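Local coordinates for protein fructose-bisphosphate aldolase class I (Thermoproteus tenax, PDB 1W8S) that is a class I aldolase of the DeoC/LacD family whose chains each fold as a TIM barrel, with five chains in the assembly, at residues L9-R14 / S72-L77; T84-E89 / S117-K122; S107-T112 / F137-V142. The protein carries 2 engineered substitutions. One frame throughout, in Å; residues are numbered along the deposited sequence.

Contact 1: residues L9-R14 / S72-L77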
# COMPACT_ATOMS: atom_id res chain seq x y z
N LEU E 9 22.16 27.75 -4.92
CA LEU E 9 22.44 29.19 -4.94
C LEU E 9 23.28 29.59 -6.13
O LEU E 9 23.08 30.66 -6.69
CB LEU E 9 23.13 29.58 -3.64
CG LEU E 9 22.25 29.37 -2.39
CD1 LEU E 9 23.04 29.54 -1.11
CD2 LEU E 9 21.09 30.34 -2.41
N ARG E 10 24.21 28.74 -6.55
CA ARG E 10 25.07 29.05 -7.69
C ARG E 10 24.26 29.13 -8.96
O ARG E 10 24.49 29.99 -9.80
CB ARG E 10 26.17 28.01 -7.88
CG ARG E 10 27.33 28.12 -6.92
CD ARG E 10 28.52 27.23 -7.28
NE ARG E 10 28.48 25.95 -6.55
CZ ARG E 10 28.29 24.76 -7.09
NH1 ARG E 10 28.27 23.68 -6.32
NH2 ARG E 10 28.12 24.63 -8.41
N ILE E 11 23.31 28.21 -9.10
CA ILE E 11 22.54 28.09 -10.34
C ILE E 11 21.38 29.07 -10.37
O ILE E 11 21.16 29.76 -11.38
CB ILE E 11 22.01 26.65 -10.50
CG1 ILE E 11 23.19 25.68 -10.69
CG2 ILE E 11 21.02 26.54 -11.72
CD1 ILE E 11 22.78 24.19 -10.59
N PHE E 12 20.66 29.13 -9.26
CA PHE E 12 19.40 29.87 -9.16
C PHE E 12 19.50 31.21 -8.43
O PHE E 12 18.52 31.95 -8.37
CB PHE E 12 18.33 28.99 -8.51
CG PHE E 12 17.95 27.79 -9.34
CD1 PHE E 12 17.09 27.91 -10.40
CD2 PHE E 12 18.50 26.53 -9.06
CE1 PHE E 12 16.75 26.79 -11.15
CE2 PHE E 12 18.16 25.42 -9.82
CZ PHE E 12 17.29 25.54 -10.86
N ALA E 13 20.65 31.52 -7.85
CA ALA E 13 20.80 32.81 -7.16
C ALA E 13 22.19 33.40 -7.33
O ALA E 13 22.83 33.81 -6.37
CB ALA E 13 20.45 32.67 -5.69
N ARG E 14 22.64 33.43 -8.57
CA ARG E 14 23.95 33.99 -8.88
C ARG E 14 24.10 35.45 -8.47
O ARG E 14 25.20 35.89 -8.15
CB ARG E 14 24.25 33.85 -10.37
CG ARG E 14 23.32 34.62 -11.28
CD ARG E 14 23.54 34.33 -12.78
NE ARG E 14 24.02 35.54 -13.42
CZ ARG E 14 23.29 36.42 -14.10
NH1 ARG E 14 21.99 36.24 -14.32
NH2 ARG E 14 23.90 37.51 -14.59
N SER E 72 17.18 26.97 -22.01
CA SER E 72 17.49 28.40 -22.06
C SER E 72 17.50 29.13 -20.71
O SER E 72 18.07 30.21 -20.59
CB SER E 72 16.53 29.09 -23.02
OG SER E 72 15.18 29.03 -22.54
N VAL E 73 16.84 28.54 -19.72
CA VAL E 73 16.79 29.05 -18.36
C VAL E 73 16.84 27.79 -17.47
O VAL E 73 16.21 26.80 -17.80
CB VAL E 73 15.43 29.77 -18.14
CG1 VAL E 73 15.26 30.20 -16.73
CG2 VAL E 73 15.37 31.00 -19.02
N PRO E 74 17.56 27.80 -16.37
CA PRO E 74 17.57 26.62 -15.48
C PRO E 74 16.17 26.11 -15.09
O PRO E 74 15.24 26.88 -14.87
CB PRO E 74 18.33 27.10 -14.26
CG PRO E 74 19.19 28.23 -14.74
CD PRO E 74 18.46 28.87 -15.88
N LEU E 75 16.05 24.80 -15.01
CA LEU E 75 14.77 24.14 -14.80
C LEU E 75 14.73 23.46 -13.43
O LEU E 75 15.65 22.75 -13.09
CB LEU E 75 14.56 23.10 -15.89
CG LEU E 75 13.47 22.06 -15.68
CD1 LEU E 75 12.11 22.70 -15.69
CD2 LEU E 75 13.58 20.99 -16.76
N ILE E 76 13.64 23.70 -12.70
CA ILE E 76 13.26 22.96 -11.52
C ILE E 76 12.10 22.09 -11.96
O ILE E 76 11.06 22.60 -12.38
CB ILE E 76 12.85 23.89 -10.40
CG1 ILE E 76 13.99 24.87 -10.09
CG2 ILE E 76 12.46 23.10 -9.15
CD1 ILE E 76 13.68 25.85 -8.95
N LEU E 77 12.31 20.78 -11.94
CA LEU E 77 11.28 19.80 -12.29
C LEU E 77 10.44 19.48 -11.05
O LEU E 77 10.93 18.93 -10.05
CB LEU E 77 11.91 18.56 -12.88
CG LEU E 77 11.14 17.58 -13.73
CD1 LEU E 77 9.80 17.26 -13.17
CD2 LEU E 77 10.99 18.15 -15.11
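I11 and F12, in the last turn of helix 4-12, meet P74, just before strand 75-81, and I76 within it. I11 points at the other segment, and its short branch does the touching: CG2 stands anti to the backbone N, because chi1 is -66° for CG1, and comes to 3.7 Å from P74 CB. The two side chains run past one another in opposite directions, both apolar and fitted to a partly exposed border. F12 follows and carries most of the contact. Its ring reaches out to the strand, CE1 lying 3.5 Å from P74 CB and CZ 3.5 Å from I76 CG1. One face receives I76 CD1 in a CH-pi contact, 4.2 Å from the ring centroid and 22° off the normal; near the opposite face, toward the rim, lies CG2 of I11, so the ring is held between two isoleucine methyls. L75 O lies at the ring edge, in its plane, 3.9 Å from CZ. F12 also stacks on F8 and touches I20 of strand 18-22, consistent with helix 4-12 lying across the end of the barrel where the strands begin. No hydrogen bond crosses between the segments. Dispersion and the burial of apolar surface therefore hold the helix end on the strand, and a flat aromatic suits the place, since it offers faces to methyls and an edge to a carbonyl oxygen.

Contact 2: residues T84-E89 / S117-K122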
# COMPACT_ATOMS: atom_id res chain seq x y z
N THR E 84 -7.16 20.69 -8.16
CA THR E 84 -8.17 21.27 -7.27
C THR E 84 -9.49 20.57 -7.36
O THR E 84 -10.38 20.84 -6.57
CB THR E 84 -8.41 22.76 -7.56
OG1 THR E 84 -8.68 22.90 -8.95
CG2 THR E 84 -7.22 23.57 -7.31
N LEU E 85 -9.69 19.70 -8.38
CA LEU E 85 -10.91 18.91 -8.47
C LEU E 85 -11.02 17.90 -7.34
O LEU E 85 -12.12 17.49 -6.97
CB LEU E 85 -10.97 18.19 -9.82
CG LEU E 85 -11.00 19.10 -11.05
CD1 LEU E 85 -10.84 18.30 -12.35
CD2 LEU E 85 -12.27 19.89 -11.10
N TYR E 86 -9.87 17.50 -6.80
CA TYR E 86 -9.77 16.52 -5.74
C TYR E 86 -10.37 17.09 -4.45
O TYR E 86 -10.12 18.24 -4.10
CB TYR E 86 -8.30 16.15 -5.58
CG TYR E 86 -7.95 15.28 -4.41
CD1 TYR E 86 -8.21 13.92 -4.44
CD2 TYR E 86 -7.37 15.82 -3.26
CE1 TYR E 86 -7.91 13.10 -3.37
CE2 TYR E 86 -7.06 15.01 -2.17
CZ TYR E 86 -7.31 13.65 -2.23
OH TYR E 86 -7.01 12.84 -1.16
N ASN E 87 -11.16 16.27 -3.76
CA ASN E 87 -11.81 16.61 -2.52
C ASN E 87 -11.26 15.91 -1.27
O ASN E 87 -11.73 16.17 -0.17
CB ASN E 87 -13.29 16.26 -2.61
CG ASN E 87 -14.12 17.39 -3.09
OD1 ASN E 87 -13.67 18.54 -3.09
ND2 ASN E 87 -15.34 17.08 -3.52
N GLY E 88 -10.35 14.96 -1.41
CA GLY E 88 -9.87 14.27 -0.20
C GLY E 88 -8.92 15.04 0.73
O GLY E 88 -8.69 16.26 0.60
N GLU E 89 -8.35 14.30 1.68
CA GLU E 89 -7.28 14.87 2.50
C GLU E 89 -6.14 15.14 1.51
O GLU E 89 -5.86 14.31 0.64
CB GLU E 89 -6.89 13.92 3.67
CG GLU E 89 -7.65 14.20 5.03
CD GLU E 89 -7.48 15.60 5.65
OE1 GLU E 89 -6.38 16.00 5.99
OE2 GLU E 89 -8.48 16.35 5.87
N SER E 117 -1.97 17.10 6.74
CA SER E 117 -2.92 16.30 5.98
C SER E 117 -3.06 14.91 6.59
O SER E 117 -2.11 14.37 7.15
CB SER E 117 -2.50 16.17 4.52
OG SER E 117 -3.37 15.30 3.84
N GLY E 118 -4.26 14.33 6.50
CA GLY E 118 -4.47 12.91 6.79
C GLY E 118 -3.48 12.03 6.04
O GLY E 118 -3.18 10.90 6.47
N PHE E 119 -2.99 12.52 4.91
CA PHE E 119 -2.00 11.79 4.10
C PHE E 119 -0.58 12.33 4.28
O PHE E 119 0.29 12.08 3.43
CB PHE E 119 -2.36 11.90 2.64
CG PHE E 119 -3.38 10.89 2.17
CD1 PHE E 119 -4.57 11.32 1.59
CD2 PHE E 119 -3.11 9.51 2.22
CE1 PHE E 119 -5.51 10.39 1.09
CE2 PHE E 119 -4.03 8.57 1.72
CZ PHE E 119 -5.24 9.01 1.15
N GLU E 120 -0.33 13.06 5.37
CA GLU E 120 0.99 13.61 5.68
C GLU E 120 2.05 12.53 5.46
O GLU E 120 3.05 12.76 4.75
CB GLU E 120 1.02 14.07 7.16
CG GLU E 120 2.34 14.40 7.71
CD GLU E 120 2.21 15.04 9.11
OE1 GLU E 120 1.81 16.22 9.18
OE2 GLU E 120 2.48 14.32 10.10
N TRP E 121 1.80 11.37 6.04
CA TRP E 121 2.66 10.18 6.03
C TRP E 121 3.02 9.70 4.62
O TRP E 121 4.17 9.28 4.36
CB TRP E 121 2.03 9.07 6.85
CG TRP E 121 0.71 8.52 6.33
CD1 TRP E 121 -0.55 8.91 6.71
CD2 TRP E 121 0.52 7.52 5.32
NE1 TRP E 121 -1.50 8.19 6.02
CE2 TRP E 121 -0.88 7.35 5.15
CE3 TRP E 121 1.39 6.74 4.56
CZ2 TRP E 121 -1.41 6.44 4.23
CZ3 TRP E 121 0.85 5.84 3.65
CH2 TRP E 121 -0.53 5.70 3.49
N LYS E 122 2.06 9.79 3.70
CA LYS E 122 2.29 9.33 2.33
C LYS E 122 3.33 10.19 1.61
O LYS E 122 4.23 9.67 0.94
CB LYS E 122 0.96 9.22 1.56
CG LYS E 122 1.10 8.71 0.08
CD LYS E 122 -0.27 8.27 -0.54
CE LYS E 122 -0.23 6.77 -0.98
NZ LYS E 122 0.85 6.53 -2.01
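This is a partly buried, mixed polar and aromatic contact between two loops, joining the one that follows strand 75-81 to the turn that leads into helix 120-137. E89 carries it. Its OE1 accepts from G118 N at 2.7 Å, in a nearly straight bond with an N-H...O angle of 170°. The N-H arrives on the anti side of the carboxylate and 19° out of its plane. The chain of E89 bends at chi2, folding the carboxylate back toward the backbone of S117 and G118; G118 suits its place because, having no side chain, it lets E89 CG come close. S117 begins a type I turn to E120, and its OG accepts from F119 N at 3.0 Å, an ST turn, while also bonding to P90 O. Y86 extends across its own loop: with CG anti to the backbone N (chi1 172°), the ring lays one face against G88 N, and its OH gives a 2.6 Å hydrogen bond to E89 O. That carbonyl oxygen also lies at the edge of the F119 ring, in its plane, 3.4 Å from CD1. Tyrosine thus offers a long flat body with a donor at its end, and Y86 OH itself comes to 3.6 Å from F119 CE1. Around this, F119, at the N-cap position of helix 120-137, meets W121 of a second subunit edge-to-face, and both F119 and Y86 touch V91, which precedes strand 93-94.

Contact 3: residues S107-T112 / F137-V142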
# COMPACT_ATOMS: atom_id res chain seq x y z
N SER E 107 17.96 21.14 -13.33
CA SER E 107 19.05 21.51 -12.43
C SER E 107 18.67 21.40 -10.96
O SER E 107 19.53 21.52 -10.08
CB SER E 107 19.45 22.97 -12.65
OG SER E 107 20.03 23.12 -13.91
N ALA E 108 17.39 21.24 -10.70
CA ALA E 108 16.88 20.89 -9.37
C ALA E 108 15.54 20.20 -9.52
O ALA E 108 14.93 20.16 -10.61
CB ALA E 108 16.73 22.13 -8.54
N VAL E 109 15.07 19.64 -8.41
CA VAL E 109 13.75 19.04 -8.33
C VAL E 109 12.95 19.67 -7.22
O VAL E 109 13.50 20.12 -6.20
CB VAL E 109 13.77 17.50 -8.17
CG1 VAL E 109 14.27 16.82 -9.45
CG2 VAL E 109 14.59 17.07 -6.97
N GLY E 110 11.65 19.69 -7.43
CA GLY E 110 10.70 20.20 -6.47
C GLY E 110 9.69 19.17 -6.06
O GLY E 110 9.28 18.31 -6.83
N TYR E 111 9.26 19.25 -4.82
CA TYR E 111 8.28 18.32 -4.26
C TYR E 111 7.41 19.03 -3.21
O TYR E 111 7.92 19.62 -2.26
CB TYR E 111 8.95 17.08 -3.64
CG TYR E 111 8.00 15.96 -3.29
CD1 TYR E 111 7.64 15.02 -4.23
CD2 TYR E 111 7.47 15.82 -1.98
CE1 TYR E 111 6.79 13.95 -3.90
CE2 TYR E 111 6.62 14.80 -1.66
CZ TYR E 111 6.26 13.87 -2.62
OH TYR E 111 5.42 12.85 -2.26
N THR E 112 6.10 18.98 -3.43
CA THR E 112 5.14 19.55 -2.48
C THR E 112 4.80 18.63 -1.34
O THR E 112 4.55 17.42 -1.54
CB THR E 112 3.87 19.97 -3.23
OG1 THR E 112 4.20 21.00 -4.16
CG2 THR E 112 2.88 20.63 -2.29
N PHE E 137 21.95 11.77 -7.42
CA PHE E 137 22.08 12.44 -8.73
C PHE E 137 22.63 13.87 -8.60
O PHE E 137 22.80 14.54 -9.61
CB PHE E 137 20.73 12.42 -9.44
CG PHE E 137 20.37 11.05 -10.01
CD1 PHE E 137 20.89 10.65 -11.22
CD2 PHE E 137 19.56 10.14 -9.30
CE1 PHE E 137 20.58 9.41 -11.74
CE2 PHE E 137 19.25 8.89 -9.82
CZ PHE E 137 19.77 8.52 -11.04
N ASP E 138 22.94 14.30 -7.37
CA ASP E 138 23.47 15.65 -7.07
C ASP E 138 22.58 16.74 -7.69
O ASP E 138 23.07 17.66 -8.34
CB ASP E 138 24.92 15.76 -7.58
CG ASP E 138 25.76 16.77 -6.80
OD1 ASP E 138 25.77 16.76 -5.54
OD2 ASP E 138 26.45 17.62 -7.39
N LEU E 139 21.26 16.61 -7.51
CA LEU E 139 20.27 17.62 -7.90
C LEU E 139 19.69 18.20 -6.61
O LEU E 139 19.15 17.43 -5.82
CB LEU E 139 19.15 16.95 -8.70
CG LEU E 139 18.84 17.50 -10.08
CD1 LEU E 139 20.10 17.70 -10.88
CD2 LEU E 139 17.86 16.62 -10.80
N PRO E 140 19.78 19.52 -6.37
CA PRO E 140 19.14 20.12 -5.20
C PRO E 140 17.65 19.85 -5.12
O PRO E 140 17.01 19.84 -6.13
CB PRO E 140 19.39 21.61 -5.40
CG PRO E 140 20.60 21.68 -6.26
CD PRO E 140 20.49 20.52 -7.19
N LEU E 141 17.15 19.61 -3.91
CA LEU E 141 15.75 19.40 -3.63
C LEU E 141 15.13 20.65 -3.06
O LEU E 141 15.59 21.15 -2.03
CB LEU E 141 15.61 18.26 -2.62
CG LEU E 141 14.23 17.97 -2.07
CD1 LEU E 141 13.32 17.52 -3.17
CD2 LEU E 141 14.38 16.94 -0.93
N VAL E 142 14.09 21.14 -3.73
CA VAL E 142 13.28 22.26 -3.25
C VAL E 142 12.00 21.66 -2.70
O VAL E 142 11.24 21.02 -3.46
CB VAL E 142 12.94 23.28 -4.37
CG1 VAL E 142 12.21 24.53 -3.75
CG2 VAL E 142 14.15 23.65 -5.16
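V109 and L139 cross at about a right angle, V109 CG1 resting 3.8 Å from L139 CD2, while the other branch of V109, CG2, obliquely meets L141 CD1. A chi1 of -69° spreads the two methyls of V109 so that each has its own leucine, and branching at CB suits a residue in an extended strand. L141 lies on the same face of the sheet as V109, its CG anti to the backbone N. V142 turns to the other face, where its neighbour G110 has no side chain to compete with it. On the approach to the strand, P140 CB meets A108 CB at 4.1 Å, and P140 CD lies 3.2 Å from S107 O. Beneath the side chains the backbones pair in parallel register, V109 with L141 and G110 with V142. V109 N donates to P140 O at 3.0 Å, V109 O accepts from V142 N at 2.7 Å, and Y111 N reaches V142 O at 3.0 Å. P140 has no N-H to give, yet its carbonyl starts the ladder. Strands 108-113 and 141-145 form a beta-alpha-beta unit with helix 120-137, and the Y111 hydroxyl bonds E126 on that helix. Chemically, three backbone bonds pair V109 N, V109 O and Y111 N with the other segment, while V109, L139 and L141 pack toward helices 98-103 and 120-137 and V142, on the other face, meets F8 of helix 4-12.

Contacts 1 and 3 are buried and share one sheet: strands 75-81 and 108-113 are neighbours, L77 O lies 2.8 Å from G110 N as a probable hydrogen bond, and F12 packs on A108. Yet one presses a helix end against the barrel mainly by apolar side chains, with no hydrogen bond across, while the other is strand pairing, a backbone ladder with aliphatic residues over it. Contact 2 lies on the opposite side of the chain's centre from contact 1, their centres about 30 Å apart, and it is only partly buried; there a carboxylate makes the bond across, while a tyrosine hydroxyl braces its own loop, beside other subunits. Helix 120-137 links contact 2 to contact 3 along the chain.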